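Local coordinates for dehydrogenase (Chromobacterium violaceum, PDB 3Q2I), which probably oxidises a UDP-linked N-acetylglucosaminuronic acid with NAD as cofactor, a step in making 2,3-diacetamido-2,3-dideoxy-D-mannuronic acid, at residues A[22-25]-A[26-29]; A[83-86]-A[87-90]. One frame throughout, in Å; residues are numbered along the deposited sequence.

Contact 1 (A[22-25]-A[26-29]); sequences GRIA and NNHF. With NAI (1,4-dihydronicotinamide adenine dinucleotide), chain B.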
loop_
_atom_site.group_PDB
_atom_site.type_symbol
_atom_site.label_atom_id
_atom_site.label_comp_id
_atom_site.label_asym_id
_atom_site.label_seq_id
_atom_site.Cartn_x
_atom_site.Cartn_y
_atom_site.Cartn_z
ATOM N N GLY A 22 44.906 10.335 4.658
ATOM C CA GLY A 22 44.854 9.824 3.279
ATOM C C GLY A 22 44.851 10.869 2.185
ATOM O O GLY A 22 45.473 11.941 2.290
ATOM N N ARG A 23 44.120 10.567 1.111
ATOM C CA ARG A 23 44.067 11.382 -0.067
ATOM C C ARG A 23 43.636 12.821 0.169
ATOM O O ARG A 23 44.383 13.750 -0.222
ATOM C CB ARG A 23 43.248 10.665 -1.170
ATOM C CG ARG A 23 43.382 11.217 -2.582
ATOM C CD ARG A 23 42.544 10.384 -3.571
ATOM N NE ARG A 23 42.846 8.962 -3.431
ATOM C CZ ARG A 23 42.066 7.955 -3.827
ATOM N NH1 ARG A 23 40.861 8.160 -4.386
ATOM N NH2 ARG A 23 42.515 6.716 -3.651
ATOM N N ILE A 24 42.450 13.080 0.757
ATOM C CA ILE A 24 42.055 14.503 0.811
ATOM C C ILE A 24 42.796 15.204 1.957
ATOM O O ILE A 24 42.809 16.430 1.989
ATOM C CB ILE A 24 40.537 14.871 1.029
ATOM C CG1 ILE A 24 39.789 13.859 1.861
ATOM C CG2 ILE A 24 39.933 15.756 -0.103
ATOM C CD1 ILE A 24 40.450 13.537 3.140
ATOM N N ALA A 25 43.372 14.458 2.887
ATOM C CA ALA A 25 44.149 15.147 3.909
ATOM C C ALA A 25 45.232 15.986 3.220
ATOM O O ALA A 25 45.622 17.050 3.713
ATOM C CB ALA A 25 44.776 14.166 4.852
ATOM N N ASN A 26 45.748 15.518 2.084
ATOM C CA ASN A 26 46.673 16.375 1.323
ATOM C C ASN A 26 46.155 17.801 1.081
ATOM O O ASN A 26 46.868 18.805 1.245
ATOM C CB ASN A 26 46.991 15.645 0.007
ATOM C CG ASN A 26 47.934 16.404 -0.878
ATOM O OD1 ASN A 26 49.137 16.523 -0.594
ATOM N ND2 ASN A 26 47.403 16.888 -1.992
ATOM N N ASN A 27 44.885 17.938 0.709
ATOM C CA ASN A 27 44.306 19.246 0.448
ATOM C C ASN A 27 44.131 20.082 1.717
ATOM O O ASN A 27 44.104 21.313 1.643
ATOM C CB ASN A 27 42.895 19.140 -0.163
ATOM C CG ASN A 27 42.895 18.443 -1.489
ATOM O OD1 ASN A 27 42.474 19.005 -2.500
ATOM N ND2 ASN A 27 43.315 17.198 -1.486
ATOM N N HIS A 28 43.912 19.419 2.848
ATOM C CA HIS A 28 43.811 20.108 4.122
ATOM C C HIS A 28 45.209 20.564 4.555
ATOM O O HIS A 28 45.358 21.709 5.020
ATOM C CB HIS A 28 43.192 19.210 5.200
ATOM C CG HIS A 28 41.725 18.936 4.981
ATOM N ND1 HIS A 28 40.728 19.567 5.704
ATOM C CD2 HIS A 28 41.098 18.077 4.137
ATOM C CE1 HIS A 28 39.544 19.126 5.294
ATOM N NE2 HIS A 28 39.745 18.213 4.354
ATOM N N PHE A 29 46.205 19.685 4.397
ATOM C CA PHE A 29 47.601 20.139 4.683
ATOM C C PHE A 29 47.942 21.401 3.870
ATOM O O PHE A 29 48.421 22.414 4.417
ATOM C CB PHE A 29 48.631 19.024 4.427
ATOM C CG PHE A 29 48.439 17.756 5.248
ATOM C CD1 PHE A 29 47.751 17.754 6.457
ATOM C CD2 PHE A 29 48.920 16.538 4.766
ATOM C CE1 PHE A 29 47.609 16.577 7.178
ATOM C CE2 PHE A 29 48.786 15.353 5.476
ATOM C CZ PHE A 29 48.110 15.364 6.703
HETATM P PA NAI B . 41.527 7.543 2.048
HETATM O O1A NAI B . 41.212 6.103 2.039
HETATM O O2A NAI B . 42.628 8.108 1.046
HETATM O O5B NAI B . 41.943 8.081 3.473
HETATM C C5B NAI B . 41.785 7.079 4.438
HETATM C C4B NAI B . 42.552 7.498 5.684
HETATM O O4B NAI B . 41.853 7.272 6.921
HETATM C C3B NAI B . 43.604 6.396 5.545
HETATM O O3B NAI B . 44.927 6.946 5.624
HETATM C C2B NAI B . 43.211 5.340 6.592
HETATM O O2B NAI B . 44.298 4.573 7.094
HETATM C C1B NAI B . 42.642 6.303 7.661
HETATM N N9A NAI B . 41.850 5.646 8.674
HETATM C C8A NAI B . 40.884 4.690 8.471
HETATM N N7A NAI B . 40.344 4.397 9.621
HETATM C C5A NAI B . 40.848 5.207 10.612
HETATM C C6A NAI B . 40.665 5.334 12.004
HETATM N N6A NAI B . 39.748 4.572 12.698
HETATM N N1A NAI B . 41.405 6.237 12.669
HETATM C C2A NAI B . 42.293 6.964 12.021
HETATM N N3A NAI B . 42.528 6.898 10.712
HETATM C C4A NAI B . 41.826 5.997 9.993
HETATM O O3 NAI B . 40.178 8.334 1.742
HETATM P PN NAI B . 39.992 9.791 1.259
HETATM O O1N NAI B . 39.752 9.845 -0.223
HETATM O O2N NAI B . 41.032 10.800 1.804
HETATM O O5D NAI B . 38.483 10.216 1.699
HETATM C C5D NAI B . 38.503 10.635 3.043
HETATM C C4D NAI B . 37.207 11.347 3.419
HETATM O O4D NAI B . 37.223 12.566 2.657
HETATM C C3D NAI B . 35.911 10.637 2.936
HETATM O O3D NAI B . 34.896 10.973 3.885
HETATM C C2D NAI B . 35.583 11.339 1.613
HETATM O O2D NAI B . 34.181 11.385 1.356
HETATM C C1D NAI B . 36.090 12.793 1.837
HETATM N N1N NAI B . 36.438 13.470 0.609
HETATM C C2N NAI B . 35.957 14.673 0.377
HETATM C C3N NAI B . 36.191 15.354 -0.824
HETATM C C7N NAI B . 35.671 16.720 -1.056
HETATM O O7N NAI B . 35.445 17.214 -2.146
HETATM N N7N NAI B . 35.400 17.532 0.008
HETATM C C4N NAI B . 36.890 14.655 -1.829
HETATM C C5N NAI B . 37.464 13.440 -1.497
HETATM C C6N NAI B . 37.222 12.851 -0.281
#
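The ring of F29 turns one face onto the carbonyl of A25, whose O lies 3.3 Å above the ring plane toward the rim. F29 CZ meets A25 CB at 4.0 Å. F29 CG stands anti to the carbonyl carbon (chi1 -59°), which swings the ring back along the helix to A25. The imidazole of H28 instead offers an edge: its CD2 sits 3.2 Å from I24 O, near the ring plane. Both of its nitrogens are engaged, NE2 with E105 and ND1 with Y308. I24 CG2 rests against the dihydronicotinamide ring, 3.7 Å from NAI C4N. The same two carbonyls accept helical backbone bonds: F29 N gives A25 O a nearly straight one of 2.8 Å (174°), and H28 N bonds I24 O at 3.3 Å, in the carbonyl plane. R23 N hydrogen-bonds NAI O2A on the adenosine-side phosphate and I24 N bonds NAI O2N on the nicotinamide-side one, each at 2.9 Å. G22 has no side chain to stand between, and its CA comes 3.4 Å from NAI O5B. These features fit the glycine-rich GxGxxA turn of a Rossmann fold, joining strand 14-19 to helix 25-34; A25, H28 and F29 pack on L18 of that strand, and F29 also meets helix 49-59.

Contact 2 (A[83-86]-A[87-90]); sequences TPSG and LHPT. With NAI (1,4-dihydronicotinamide adenine dinucleotide), chain B.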
loop_
_atom_site.group_PDB
_atom_site.type_symbol
_atom_site.label_atom_id
_atom_site.label_comp_id
_atom_site.label_asym_id
_atom_site.label_seq_id
_atom_site.Cartn_x
_atom_site.Cartn_y
_atom_site.Cartn_z
ATOM N N THR A 83 38.759 10.754 7.584
ATOM C CA THR A 83 38.603 9.301 7.582
ATOM C C THR A 83 37.500 8.839 6.632
ATOM O O THR A 83 36.782 9.660 6.053
ATOM C CB THR A 83 38.240 8.828 8.988
ATOM O OG1 THR A 83 37.249 9.715 9.546
ATOM C CG2 THR A 83 39.493 8.855 9.910
ATOM N N PRO A 84 37.421 7.527 6.428
ATOM C CA PRO A 84 36.257 7.026 5.694
ATOM C C PRO A 84 34.918 7.606 6.194
ATOM O O PRO A 84 34.720 7.749 7.401
ATOM C CB PRO A 84 36.324 5.536 6.008
ATOM C CG PRO A 84 37.842 5.235 6.062
ATOM C CD PRO A 84 38.350 6.453 6.842
ATOM N N SER A 85 34.007 7.879 5.267
ATOM C CA SER A 85 32.816 8.668 5.557
ATOM C C SER A 85 31.991 8.075 6.686
ATOM O O SER A 85 31.513 8.821 7.563
ATOM C CB SER A 85 31.944 8.877 4.309
ATOM O OG SER A 85 32.785 9.313 3.232
ATOM N N GLY A 86 31.803 6.750 6.674
ATOM C CA GLY A 86 30.972 6.064 7.677
ATOM C C GLY A 86 31.528 6.094 9.097
ATOM O O GLY A 86 30.851 5.746 10.070
ATOM N N LEU A 87 32.805 6.515 9.219
ATOM C CA LEU A 87 33.373 6.739 10.541
ATOM C C LEU A 87 33.186 8.158 11.082
ATOM O O LEU A 87 33.298 8.359 12.287
ATOM C CB LEU A 87 34.898 6.433 10.482
ATOM C CG LEU A 87 35.220 4.946 10.300
ATOM C CD1 LEU A 87 36.752 4.890 10.278
ATOM C CD2 LEU A 87 34.652 4.061 11.369
ATOM N N HIS A 88 32.785 9.096 10.244
ATOM C CA HIS A 88 32.681 10.494 10.720
ATOM C C HIS A 88 31.755 10.599 11.929
ATOM O O HIS A 88 31.997 11.347 12.845
ATOM C CB HIS A 88 32.251 11.508 9.649
ATOM C CG HIS A 88 33.134 11.526 8.436
ATOM N ND1 HIS A 88 32.734 12.051 7.231
ATOM C CD2 HIS A 88 34.390 11.051 8.238
ATOM C CE1 HIS A 88 33.722 11.968 6.353
ATOM N NE2 HIS A 88 34.727 11.345 6.941
ATOM N N PRO A 89 30.578 9.950 11.905
ATOM C CA PRO A 89 29.676 10.180 13.039
ATOM C C PRO A 89 30.236 9.749 14.382
ATOM O O PRO A 89 30.147 10.528 15.354
ATOM C CB PRO A 89 28.388 9.389 12.615
ATOM C CG PRO A 89 28.442 9.541 11.095
ATOM C CD PRO A 89 29.917 9.206 10.807
ATOM N N THR A 90 30.722 8.513 14.508
ATOM C CA THR A 90 31.238 8.059 15.800
ATOM C C THR A 90 32.427 8.944 16.198
ATOM O O THR A 90 32.527 9.283 17.379
ATOM C CB THR A 90 31.618 6.579 15.924
ATOM O OG1 THR A 90 32.463 6.171 14.856
ATOM C CG2 THR A 90 30.381 5.681 15.925
HETATM P PA NAI B . 41.527 7.543 2.048
HETATM O O1A NAI B . 41.212 6.103 2.039
HETATM O O2A NAI B . 42.628 8.108 1.046
HETATM O O5B NAI B . 41.943 8.081 3.473
HETATM C C5B NAI B . 41.785 7.079 4.438
HETATM C C4B NAI B . 42.552 7.498 5.684
HETATM O O4B NAI B . 41.853 7.272 6.921
HETATM C C3B NAI B . 43.604 6.396 5.545
HETATM O O3B NAI B . 44.927 6.946 5.624
HETATM C C2B NAI B . 43.211 5.340 6.592
HETATM O O2B NAI B . 44.298 4.573 7.094
HETATM C C1B NAI B . 42.642 6.303 7.661
HETATM N N9A NAI B . 41.850 5.646 8.674
HETATM C C8A NAI B . 40.884 4.690 8.471
HETATM N N7A NAI B . 40.344 4.397 9.621
HETATM C C5A NAI B . 40.848 5.207 10.612
HETATM C C6A NAI B . 40.665 5.334 12.004
HETATM N N6A NAI B . 39.748 4.572 12.698
HETATM N N1A NAI B . 41.405 6.237 12.669
HETATM C C2A NAI B . 42.293 6.964 12.021
HETATM N N3A NAI B . 42.528 6.898 10.712
HETATM C C4A NAI B . 41.826 5.997 9.993
HETATM O O3 NAI B . 40.178 8.334 1.742
HETATM P PN NAI B . 39.992 9.791 1.259
HETATM O O1N NAI B . 39.752 9.845 -0.223
HETATM O O2N NAI B . 41.032 10.800 1.804
HETATM O O5D NAI B . 38.483 10.216 1.699
HETATM C C5D NAI B . 38.503 10.635 3.043
HETATM C C4D NAI B . 37.207 11.347 3.419
HETATM O O4D NAI B . 37.223 12.566 2.657
HETATM C C3D NAI B . 35.911 10.637 2.936
HETATM O O3D NAI B . 34.896 10.973 3.885
HETATM C C2D NAI B . 35.583 11.339 1.613
HETATM O O2D NAI B . 34.181 11.385 1.356
HETATM C C1D NAI B . 36.090 12.793 1.837
HETATM N N1N NAI B . 36.438 13.470 0.609
HETATM C C2N NAI B . 35.957 14.673 0.377
HETATM C C3N NAI B . 36.191 15.354 -0.824
HETATM C C7N NAI B . 35.671 16.720 -1.056
HETATM O O7N NAI B . 35.445 17.214 -2.146
HETATM N N7N NAI B . 35.400 17.532 0.008
HETATM C C4N NAI B . 36.890 14.655 -1.829
HETATM C C5N NAI B . 37.464 13.440 -1.497
HETATM C C6N NAI B . 37.222 12.851 -0.281
HETATM O O HOH W 1 30.496 6.080 12.760
#
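H88 N bonds S85 O at 3.0 Å and L87 N bonds P84 O at 2.9 Å, each amide lying above the plane of its carbonyl, as the chain turns into helix 88-97. Water 1 continues the turn, donating to G86 O and accepting from T90 N. With CG anti to the carbonyl carbon (chi1 -56°), the H88 ring folds back over the preceding turn. S85 O and the CH-pi contact of S85 CA, 3.6 Å from the ring centroid, lie over the ring face, while T83 OG1 meets the edge at CD2. H88 NE2 donates to T83 O at 2.8 Å, bent (143°) and tilted from the ring plane; ND1 bonds the carbonyl of P107, so both nitrogens help fix the rotation of the ring. On the cofactor side, S85 OG shares a 2.8 Å hydrogen bond with NAI O3D, which also lies at the H88 edge, 2.9 Å from CE1. Toward the adenine, P84 CD lies 3.5 Å from NAI C8A, L87 CD1 comes 3.7 Å from NAI N7A, and T83 CG2 also packs on the base. Polar groups thus meet the nicotinamide ribose and apolar carbon the adenine; with two carbonyl oxygens as partners, H88 is probably protonated on both nitrogens and positively charged.

Both contacts are strand-to-helix turns of the NAD-binding Rossmann domain, one following strand 14-19 and the other strand 78-81, which are neighbours in its parallel sheet. They do not touch, their nearest atoms being about 6 Å apart, yet both bind the same NAI. Contact 1 is partly buried, with R23 and N26 exposed; contact 2 is buried, with G86 and L87 partly exposed, and beyond it T90 packs on K120 of the second subunit. Contact 1 serves the diphosphate through main-chain amides, contact 2 the ribose and adenine through side chains. Their histidines differ too: H28 bonds the carboxylate of E105 and the hydroxyl of Y308, whereas H88 faces two backbone carbonyls.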